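Local coordinates for protein ectonucleoside triphosphate diphosphohydrolase 4 (Homo sapiens, PDB 6WG5) that belongs to the GDA1/CD39 family of nucleoside phosphatases, whose two-lobed fold is related to that of actin-like ATPases, at residues I232-P237 and R272-T277; R54-C59 and E476-L481; W60-G65 and L493-Q498. One frame throughout, in Å; residues are numbered along the deposited sequence.

In the fold
Contacts 1 and 2 lie in the core, whereas contact 3 sits at the surface, its centre about 30 Å from the centre of the chain. Contact 1 joins neighbouring strands 229-235 and 270-279 inside a six-stranded mixed sheet. Contacts 2 and 3 belong to the other large sheet: both use strand 53-61, the inner part meeting the start of helix 479-487 and the outer end meeting helix 492-496, the next helix along. Chemistry follows place. Contact 1 rests on regular backbone hydrogen bonds with paired tyrosines and Arg272 packed against Val236, contact 2 on aromatic rings and one buried hydroxyl pair, and contact 3 on a weak salt bridge and small apolar touches.

Contact 1: I232-P237 and R272-T277; sequences IAYEVP and RVYVAT
Tyr234 and Tyr274 are paired across the middle of two antiparallel strands, their rings leaning together with centroids 5.1 Å apart and planes at 50°. CE2 of Tyr234 reaches 3.3 Å from CD1 of Tyr274. Tyr234 holds CG between its backbone N and carbonyl carbon (chi1 54°), which swings the ring toward the partner strand so that Tyr274 CB lies over one of its faces, while CG1 of Ile232 fits in plane at the edge. CG2 of Ile232 is a second bump, resting 3.8 Å from Ala276 CB and 4.0 Å from Tyr274 CE1. Farther along the same face, Val236 CG2 abuts Tyr274 CB at 3.9 Å. The phenol hydroxyls are bonded to backbone oxygens, Tyr234 to Pro372 and Tyr274 to Tyr370.

In one of its two conformers Arg272 bends at chi3, laying a guanidinium face over Val236 O; Val236 CG1 meets the guanidinium edge in plane, 3.4 Å from NH2, which is hydrogen-bonded to Lys238 O.

On the opposite face Ala233 CB meets Val275 CG2, and helix 172-186 packs there through Val177 and Trp180. Glu235 is held by Arg216 and Thr219, and a water links its OE2 to Arg272 N. Five backbone hydrogen bonds join the strands in alternating hydrogen-bonded and non-hydrogen-bonded pairs, the regular pattern of an antiparallel β-sheet, here the interior of a mixed sheet in an actin-like fold.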
loop_
_atom_site.group_PDB
_atom_site.type_symbol
_atom_site.label_atom_id
_atom_site.label_comp_id
_atom_site.label_asym_id
_atom_site.label_seq_id
_atom_site.Cartn_x
_atom_site.Cartn_y
_atom_site.Cartn_z
ATOM N N ILE A 232 0.235 -2.535 6.850
ATOM C CA ILE A 232 1.656 -2.689 7.136
ATOM C C ILE A 232 2.147 -3.948 6.439
ATOM O O ILE A 232 1.488 -4.993 6.486
ATOM C CB ILE A 232 1.927 -2.757 8.655
ATOM C CG1 ILE A 232 3.420 -2.950 8.922
ATOM C CG2 ILE A 232 1.126 -3.881 9.291
ATOM C CD1 ILE A 232 3.811 -2.790 10.381
ATOM N N ALA A 233 3.304 -3.848 5.789
ATOM C CA ALA A 233 3.898 -4.994 5.115
ATOM C C ALA A 233 5.413 -4.906 5.214
ATOM O O ALA A 233 5.990 -3.846 4.951
ATOM C CB ALA A 233 3.467 -5.062 3.648
ATOM N N TYR A 234 6.051 -6.014 5.584
ATOM C CA TYR A 234 7.504 -6.045 5.653
ATOM C C TYR A 234 7.994 -7.484 5.583
ATOM O O TYR A 234 7.236 -8.434 5.791
ATOM C CB TYR A 234 8.019 -5.366 6.924
ATOM C CG TYR A 234 7.420 -5.897 8.204
ATOM C CD1 TYR A 234 8.044 -6.908 8.920
ATOM C CD2 TYR A 234 6.237 -5.376 8.703
ATOM C CE1 TYR A 234 7.502 -7.388 10.095
ATOM C CE2 TYR A 234 5.688 -5.848 9.875
ATOM C CZ TYR A 234 6.322 -6.852 10.567
ATOM O OH TYR A 234 5.766 -7.319 11.737
ATOM N N GLU A 235 9.281 -7.623 5.285
ATOM C CA GLU A 235 9.909 -8.930 5.195
ATOM C C GLU A 235 10.277 -9.436 6.581
ATOM O O GLU A 235 10.697 -8.666 7.449
ATOM C CB GLU A 235 11.162 -8.861 4.321
ATOM C CG GLU A 235 11.917 -10.180 4.214
ATOM C CD GLU A 235 13.222 -10.053 3.453
ATOM O OE1 GLU A 235 13.518 -8.947 2.954
ATOM O OE2 GLU A 235 13.954 -11.062 3.362
ATOM N N VAL A 236 10.119 -10.739 6.779
ATOM C CA VAL A 236 10.523 -11.401 8.017
ATOM C C VAL A 236 11.744 -12.256 7.698
ATOM O O VAL A 236 11.596 -13.423 7.307
ATOM C CB VAL A 236 9.375 -12.238 8.598
ATOM C CG1 VAL A 236 9.775 -12.839 9.935
ATOM C CG2 VAL A 236 8.122 -11.385 8.742
ATOM N N PRO A 237 12.965 -11.728 7.837
ATOM C CA PRO A 237 14.132 -12.484 7.350
ATOM C C PRO A 237 14.459 -13.702 8.194
ATOM O O PRO A 237 14.812 -14.751 7.642
ATOM C CB PRO A 237 15.269 -11.448 7.391
ATOM C CG PRO A 237 14.619 -10.125 7.684
ATOM C CD PRO A 237 13.357 -10.430 8.408
ATOM N N ARG A 272 9.837 -14.097 2.683
ATOM C CA ARG A 272 8.711 -14.216 3.601
ATOM C C ARG A 272 8.264 -12.807 3.969
ATOM O O ARG A 272 9.025 -12.061 4.595
ATOM C CB ARG A 272 9.105 -15.005 4.850
ATOM C CG ARG A 272 7.945 -15.321 5.781
ATOM C CD ARG A 272 8.410 -15.955 7.088
ATOM N NE ARG A 272 9.600 -16.791 6.910
ATOM C CZ ARG A 272 10.757 -16.626 7.549
ATOM N NH1 ARG A 272 11.767 -17.452 7.302
ATOM N NH2 ARG A 272 10.915 -15.660 8.444
ATOM N N VAL A 273 7.045 -12.445 3.576
ATOM C CA VAL A 273 6.524 -11.097 3.778
ATOM C C VAL A 273 5.272 -11.170 4.641
ATOM O O VAL A 273 4.355 -11.950 4.356
ATOM C CB VAL A 273 6.222 -10.399 2.441
ATOM C CG1 VAL A 273 5.721 -8.984 2.681
ATOM C CG2 VAL A 273 7.464 -10.384 1.564
ATOM N N TYR A 274 5.239 -10.350 5.689
ATOM C CA TYR A 274 4.081 -10.217 6.561
ATOM C C TYR A 274 3.222 -9.062 6.070
ATOM O O TYR A 274 3.744 -7.987 5.764
ATOM C CB TYR A 274 4.533 -9.977 8.001
ATOM C CG TYR A 274 3.459 -9.470 8.940
ATOM C CD1 TYR A 274 3.346 -8.117 9.227
ATOM C CD2 TYR A 274 2.573 -10.344 9.553
ATOM C CE1 TYR A 274 2.378 -7.646 10.092
ATOM C CE2 TYR A 274 1.596 -9.883 10.421
ATOM C CZ TYR A 274 1.507 -8.534 10.688
ATOM O OH TYR A 274 0.539 -8.067 11.549
ATOM N N VAL A 275 1.915 -9.290 5.984
ATOM C CA VAL A 275 0.972 -8.291 5.492
ATOM C C VAL A 275 -0.234 -8.272 6.418
ATOM O O VAL A 275 -0.863 -9.310 6.647
ATOM C CB VAL A 275 0.533 -8.578 4.042
ATOM C CG1 VAL A 275 -0.464 -7.529 3.564
ATOM C CG2 VAL A 275 1.736 -8.620 3.122
ATOM N N ALA A 276 -0.561 -7.093 6.947
ATOM C CA ALA A 276 -1.712 -6.934 7.823
ATOM C C ALA A 276 -2.471 -5.676 7.436
ATOM O O ALA A 276 -1.861 -4.626 7.207
ATOM C CB ALA A 276 -1.288 -6.867 9.294
ATOM N N THR A 277 -3.796 -5.786 7.365
ATOM C CA THR A 277 -4.678 -4.667 7.067
ATOM C C THR A 277 -5.665 -4.525 8.214
ATOM O O THR A 277 -6.221 -5.524 8.682
ATOM C CB THR A 277 -5.420 -4.885 5.744
ATOM O OG1 THR A 277 -4.488 -5.280 4.730
ATOM C CG2 THR A 277 -6.121 -3.613 5.309
HETATM O O HOH W 1 12.410 -13.374 3.427
#

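Contact 2: R54-C59 and E476-L481; sequences RVFVYC and EVQWTL
The hydroxyl of Tyr58 lies 2.6 Å from OG1 of Thr480, and this hydrogen bond ties the second strand of a β-hairpin (40-48 with 53-61) to the beginning of helix 479-487. The hairpin belongs to a mixed sheet of the actin-like fold; Tyr58 is bonded through its backbone to Gly43, and Phe56 to Val45, both on the first hairpin strand. Being two residues apart on the strand, Phe56 and Tyr58 point the same way and present a pair of rings to the helix start.

Thr480 serves both rings with one atom. Its OG1 approaches the Tyr58 ring at the edge, in plane, as expected for a partner of the phenol oxygen, and at the same time stands over one face of Phe56, 3.6 Å from CD2 and displaced toward the rim. The torsion responsible is chi1 of Thr480, 54°, which places OG1 between the backbone N and the carbonyl carbon, with CG2 over the same face of Phe56, near the CD2-CE2 rim.

Gln478 bends at chi2 and crosses Phe56 at about a right angle, its amide plane turned 53° from the ring; the atom that meets Phe56 is OE1, 3.7 Å from CE1. CB of Gln478 lies 3.6 Å from Tyr58 OH, next to the Thr480 bond. The backbone O of Gln478 accepts from Leu481 N, an i to i+3 bond at the start of the helix. Around the site, Trp479 packs on helix 172-186 through Tyr178 and Ala179, and Leu481 touches Val186 of that helix. Leu481 CD1 also lies obliquely against the tyrosine ring, 3.7 Å from Tyr58 CE1.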
loop_
_atom_site.group_PDB
_atom_site.type_symbol
_atom_site.label_atom_id
_atom_site.label_comp_id
_atom_site.label_asym_id
_atom_site.label_seq_id
_atom_site.Cartn_x
_atom_site.Cartn_y
_atom_site.Cartn_z
ATOM N N ARG A 54 -8.368 0.946 -13.800
ATOM C CA ARG A 54 -7.218 1.519 -14.481
ATOM C C ARG A 54 -6.434 0.407 -15.160
ATOM O O ARG A 54 -6.397 -0.729 -14.682
ATOM C CB ARG A 54 -6.300 2.282 -13.508
ATOM C CG ARG A 54 -7.044 3.110 -12.470
ATOM C CD ARG A 54 -7.343 2.304 -11.214
ATOM N NE ARG A 54 -8.411 2.902 -10.417
ATOM C CZ ARG A 54 -8.812 2.444 -9.236
ATOM N NH1 ARG A 54 -8.233 1.378 -8.698
ATOM N NH2 ARG A 54 -9.794 3.054 -8.586
ATOM N N VAL A 55 -5.806 0.746 -16.283
ATOM C CA VAL A 55 -5.002 -0.194 -17.054
ATOM C C VAL A 55 -3.591 0.361 -17.171
ATOM O O VAL A 55 -3.400 1.565 -17.377
ATOM C CB VAL A 55 -5.608 -0.453 -18.450
ATOM C CG1 VAL A 55 -5.823 0.857 -19.195
ATOM C CG2 VAL A 55 -4.723 -1.397 -19.259
ATOM N N PHE A 56 -2.602 -0.521 -17.034
ATOM C CA PHE A 56 -1.196 -0.160 -17.154
ATOM C C PHE A 56 -0.541 -1.086 -18.166
ATOM O O PHE A 56 -0.725 -2.305 -18.102
ATOM C CB PHE A 56 -0.465 -0.271 -15.809
ATOM C CG PHE A 56 -1.085 0.537 -14.706
ATOM C CD1 PHE A 56 -0.556 1.766 -14.349
ATOM C CD2 PHE A 56 -2.188 0.063 -14.017
ATOM C CE1 PHE A 56 -1.123 2.509 -13.331
ATOM C CE2 PHE A 56 -2.758 0.802 -12.999
ATOM C CZ PHE A 56 -2.225 2.026 -12.656
ATOM N N VAL A 57 0.219 -0.512 -19.092
ATOM C CA VAL A 57 1.015 -1.284 -20.040
ATOM C C VAL A 57 2.464 -1.234 -19.580
ATOM O O VAL A 57 3.037 -0.150 -19.418
ATOM C CB VAL A 57 0.870 -0.749 -21.473
ATOM C CG1 VAL A 57 1.717 -1.576 -22.437
ATOM C CG2 VAL A 57 -0.588 -0.764 -21.903
ATOM N N TYR A 58 3.051 -2.406 -19.367
ATOM C CA TYR A 58 4.451 -2.534 -18.999
ATOM C C TYR A 58 5.217 -3.199 -20.132
ATOM O O TYR A 58 4.689 -4.064 -20.834
ATOM C CB TYR A 58 4.614 -3.355 -17.717
ATOM C CG TYR A 58 3.949 -2.738 -16.510
ATOM C CD1 TYR A 58 4.619 -1.813 -15.723
ATOM C CD2 TYR A 58 2.652 -3.081 -16.159
ATOM C CE1 TYR A 58 4.017 -1.245 -14.621
ATOM C CE2 TYR A 58 2.041 -2.518 -15.057
ATOM C CZ TYR A 58 2.728 -1.601 -14.293
ATOM O OH TYR A 58 2.126 -1.036 -13.192
ATOM N N CYS A 59 6.467 -2.784 -20.306
ATOM C CA CYS A 59 7.347 -3.381 -21.295
ATOM C C CYS A 59 8.698 -3.671 -20.659
ATOM O O CYS A 59 9.023 -3.169 -19.581
ATOM C CB CYS A 59 7.516 -2.473 -22.521
ATOM S SG CYS A 59 8.146 -0.821 -22.154
ATOM N N GLU A 476 4.483 7.352 -8.478
ATOM C CA GLU A 476 3.610 6.626 -7.566
ATOM C C GLU A 476 4.025 5.159 -7.490
ATOM O O GLU A 476 4.605 4.604 -8.427
ATOM C CB GLU A 476 2.155 6.749 -8.033
ATOM C CG GLU A 476 1.143 5.920 -7.252
ATOM C CD GLU A 476 -0.243 5.963 -7.870
ATOM O OE1 GLU A 476 -0.374 6.466 -9.008
ATOM O OE2 GLU A 476 -1.200 5.488 -7.221
ATOM N N VAL A 477 3.728 4.532 -6.355
ATOM C CA VAL A 477 3.973 3.105 -6.184
ATOM C C VAL A 477 2.847 2.337 -6.864
ATOM O O VAL A 477 1.676 2.474 -6.495
ATOM C CB VAL A 477 4.078 2.731 -4.699
ATOM C CG1 VAL A 477 4.260 1.222 -4.536
ATOM C CG2 VAL A 477 5.230 3.478 -4.045
ATOM N N GLN A 478 3.201 1.524 -7.855
ATOM C CA GLN A 478 2.237 0.719 -8.596
ATOM C C GLN A 478 2.269 -0.700 -8.042
ATOM O O GLN A 478 3.210 -1.452 -8.311
ATOM C CB GLN A 478 2.561 0.711 -10.090
ATOM C CG GLN A 478 2.995 2.048 -10.671
ATOM C CD GLN A 478 1.876 3.069 -10.698
ATOM O OE1 GLN A 478 0.772 2.812 -10.219
ATOM N NE2 GLN A 478 2.157 4.237 -11.265
ATOM N N TRP A 479 1.244 -1.074 -7.271
ATOM C CA TRP A 479 1.128 -2.479 -6.892
ATOM C C TRP A 479 0.928 -3.350 -8.123
ATOM O O TRP A 479 1.287 -4.533 -8.109
ATOM C CB TRP A 479 -0.008 -2.689 -5.885
ATOM C CG TRP A 479 -1.410 -2.544 -6.424
ATOM C CD1 TRP A 479 -2.233 -1.467 -6.280
ATOM C CD2 TRP A 479 -2.155 -3.518 -7.170
ATOM N NE1 TRP A 479 -3.439 -1.705 -6.894
ATOM C CE2 TRP A 479 -3.416 -2.956 -7.448
ATOM C CE3 TRP A 479 -1.875 -4.808 -7.633
ATOM C CZ2 TRP A 479 -4.394 -3.638 -8.168
ATOM C CZ3 TRP A 479 -2.850 -5.481 -8.349
ATOM C CH2 TRP A 479 -4.094 -4.896 -8.608
ATOM N N THR A 480 0.376 -2.783 -9.198
ATOM C CA THR A 480 0.277 -3.515 -10.455
ATOM C C THR A 480 1.654 -3.877 -10.998
ATOM O O THR A 480 1.795 -4.869 -11.722
ATOM C CB THR A 480 -0.499 -2.692 -11.485
ATOM O OG1 THR A 480 0.096 -1.395 -11.615
ATOM C CG2 THR A 480 -1.956 -2.541 -11.066
ATOM N N LEU A 481 2.678 -3.089 -10.662
ATOM C CA LEU A 481 4.035 -3.410 -11.094
ATOM C C LEU A 481 4.546 -4.670 -10.407
ATOM O O LEU A 481 5.199 -5.509 -11.039
ATOM C CB LEU A 481 4.966 -2.232 -10.816
ATOM C CG LEU A 481 6.447 -2.448 -11.124
ATOM C CD1 LEU A 481 6.655 -2.831 -12.579
ATOM C CD2 LEU A 481 7.233 -1.196 -10.779
#

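Contact 3: W60-G65 and L493-Q498; sequences WPRHNG and LRDIQQ
Arg62 runs extended to CD and then bends (chi3 -55°), which turns its guanidinium toward Asp495; Asp495 in turn carries CG anti to its carbonyl carbon (chi1 -54°), directing the carboxylate at the loop. NH1 of Arg62 and OD1 of Asp495 come to 3.3 Å, a salt bridge whose hydrogen bond is weak. OD1 meets the guanidinium at its edge, near the plane, but the carboxylate itself is turned 73° from that plane, and a single N-H engages a single oxygen. The NH2 of Arg62 is bonded to Asn39.

Beside the charged pair, Ile496 makes the apolar half of the contact. Its CD1 approaches CE1 of His63 obliquely at 3.9 Å, and its CG1 rests 3.8 Å from the carbonyl O of Gly65. The histidine is fixed at both ring nitrogens: ND1 accepts a bond from Gly65 N at 3.0 Å, well out of the ring plane, and NE2 is bonded to the backbone O of Asp69, an arrangement consistent with a neutral ring protonated at NE2. The bond to ND1 spans the turn at Asn64, and Gly65, at positive phi, lies against the isoleucine.

Asp495 and Ile496 are the final residues of helix 492-496. The contact is thus surface packing between a loop that follows a sheet strand and the C-terminal turn of a short helix, at the periphery of the actin-like fold.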
loop_
_atom_site.group_PDB
_atom_site.type_symbol
_atom_site.label_atom_id
_atom_site.label_comp_id
_atom_site.label_asym_id
_atom_site.label_seq_id
_atom_site.Cartn_x
_atom_site.Cartn_y
_atom_site.Cartn_z
ATOM N N TRP A 60 9.484 -4.502 -21.342
ATOM C CA TRP A 60 10.814 -4.861 -20.870
ATOM C C TRP A 60 11.626 -5.366 -22.050
ATOM O O TRP A 60 11.053 -5.901 -23.005
ATOM C CB TRP A 60 10.746 -5.932 -19.771
ATOM C CG TRP A 60 9.960 -7.157 -20.147
ATOM C CD1 TRP A 60 10.434 -8.280 -20.761
ATOM C CD2 TRP A 60 8.563 -7.381 -19.925
ATOM N NE1 TRP A 60 9.418 -9.189 -20.935
ATOM C CE2 TRP A 60 8.259 -8.662 -20.430
ATOM C CE3 TRP A 60 7.538 -6.625 -19.346
ATOM C CZ2 TRP A 60 6.975 -9.200 -20.377
ATOM C CZ3 TRP A 60 6.264 -7.161 -19.294
ATOM C CH2 TRP A 60 5.994 -8.435 -19.806
ATOM N N PRO A 61 12.944 -5.214 -22.020
ATOM C CA PRO A 61 13.792 -5.772 -23.075
ATOM C C PRO A 61 14.059 -7.250 -22.814
ATOM O O PRO A 61 13.640 -7.816 -21.805
ATOM C CB PRO A 61 15.066 -4.937 -22.968
ATOM C CG PRO A 61 15.155 -4.605 -21.519
ATOM C CD PRO A 61 13.735 -4.474 -21.020
ATOM N N ARG A 62 14.774 -7.873 -23.746
ATOM C CA ARG A 62 15.104 -9.282 -23.598
ATOM C C ARG A 62 15.923 -9.502 -22.332
ATOM O O ARG A 62 16.746 -8.666 -21.949
ATOM C CB ARG A 62 15.881 -9.782 -24.818
ATOM C CG ARG A 62 16.177 -11.273 -24.784
ATOM C CD ARG A 62 17.003 -11.716 -25.979
ATOM N NE ARG A 62 16.385 -11.336 -27.246
ATOM C CZ ARG A 62 15.318 -11.933 -27.768
ATOM N NH1 ARG A 62 14.734 -12.940 -27.129
ATOM N NH2 ARG A 62 14.827 -11.516 -28.927
ATOM N N HIS A 63 15.684 -10.634 -21.679
ATOM C CA HIS A 63 16.438 -10.989 -20.485
ATOM C C HIS A 63 17.883 -11.315 -20.852
ATOM O O HIS A 63 18.150 -12.001 -21.843
ATOM C CB HIS A 63 15.778 -12.180 -19.791
ATOM C CG HIS A 63 16.313 -12.457 -18.421
ATOM N ND1 HIS A 63 17.372 -13.307 -18.195
ATOM C CD2 HIS A 63 15.927 -12.004 -17.205
ATOM C CE1 HIS A 63 17.623 -13.362 -16.900
ATOM N NE2 HIS A 63 16.760 -12.581 -16.276
ATOM N N ASN A 64 18.819 -10.822 -20.042
ATOM C CA ASN A 64 20.243 -10.928 -20.344
ATOM C C ASN A 64 20.819 -12.319 -20.106
ATOM O O ASN A 64 22.029 -12.503 -20.272
ATOM C CB ASN A 64 21.030 -9.905 -19.516
ATOM C CG ASN A 64 20.800 -10.061 -18.024
ATOM O OD1 ASN A 64 20.362 -11.111 -17.556
ATOM N ND2 ASN A 64 21.095 -9.010 -17.269
ATOM N N GLY A 65 19.999 -13.295 -19.724
ATOM C CA GLY A 65 20.462 -14.652 -19.519
ATOM C C GLY A 65 21.040 -14.947 -18.150
ATOM O O GLY A 65 21.482 -16.080 -17.916
ATOM N N LEU A 493 12.940 -18.128 -18.201
ATOM C CA LEU A 493 13.251 -19.528 -18.476
ATOM C C LEU A 493 13.382 -19.787 -19.968
ATOM O O LEU A 493 14.162 -20.654 -20.380
ATOM C CB LEU A 493 12.180 -20.453 -17.895
ATOM C CG LEU A 493 12.260 -20.833 -16.417
ATOM C CD1 LEU A 493 11.188 -21.864 -16.105
ATOM C CD2 LEU A 493 13.634 -21.371 -16.033
ATOM N N ARG A 494 12.621 -19.066 -20.791
ATOM C CA ARG A 494 12.745 -19.224 -22.234
ATOM C C ARG A 494 14.184 -18.996 -22.677
ATOM O O ARG A 494 14.831 -19.893 -23.224
ATOM C CB ARG A 494 11.799 -18.262 -22.952
ATOM C CG ARG A 494 10.337 -18.452 -22.601
ATOM C CD ARG A 494 9.453 -18.069 -23.770
ATOM N NE ARG A 494 9.555 -19.041 -24.854
ATOM C CZ ARG A 494 9.121 -18.833 -26.092
ATOM N NH1 ARG A 494 9.255 -19.782 -27.009
ATOM N NH2 ARG A 494 8.561 -17.677 -26.419
ATOM N N ASP A 495 14.716 -17.800 -22.422
ATOM C CA ASP A 495 16.055 -17.474 -22.901
ATOM C C ASP A 495 17.119 -18.357 -22.261
ATOM O O ASP A 495 18.118 -18.689 -22.910
ATOM C CB ASP A 495 16.359 -16.000 -22.631
ATOM C CG ASP A 495 15.299 -15.074 -23.195
ATOM O OD1 ASP A 495 15.372 -14.746 -24.398
ATOM O OD2 ASP A 495 14.392 -14.674 -22.434
ATOM N N ILE A 496 16.928 -18.754 -21.004
ATOM C CA ILE A 496 17.961 -19.465 -20.258
ATOM C C ILE A 496 17.879 -20.964 -20.526
ATOM O O ILE A 496 18.793 -21.547 -21.121
ATOM C CB ILE A 496 17.853 -19.170 -18.749
ATOM C CG1 ILE A 496 18.065 -17.674 -18.495
ATOM C CG2 ILE A 496 18.870 -20.000 -17.963
ATOM C CD1 ILE A 496 17.900 -17.250 -17.046
ATOM N N GLN A 497 16.796 -21.594 -20.089
ATOM C CA GLN A 497 16.694 -23.056 -20.081
ATOM C C GLN A 497 15.937 -23.588 -21.295
ATOM O O GLN A 497 15.009 -24.384 -21.157
ATOM C CB GLN A 497 16.036 -23.522 -18.787
ATOM C CG GLN A 497 16.893 -23.327 -17.541
ATOM C CD GLN A 497 16.334 -24.047 -16.326
ATOM O OE1 GLN A 497 15.147 -24.368 -16.271
ATOM N NE2 GLN A 497 17.193 -24.311 -15.347
ATOM N N GLN A 498 16.321 -23.168 -22.505
ATOM C CA GLN A 498 15.798 -23.822 -23.700
ATOM C C GLN A 498 16.207 -25.288 -23.737
ATOM O O GLN A 498 15.421 -26.152 -24.143
ATOM C CB GLN A 498 16.291 -23.112 -24.964
ATOM C CG GLN A 498 15.424 -21.960 -25.448
ATOM C CD GLN A 498 13.999 -22.379 -25.770
ATOM O OE1 GLN A 498 13.746 -23.521 -26.162
ATOM N NE2 GLN A 498 13.058 -21.453 -25.605
#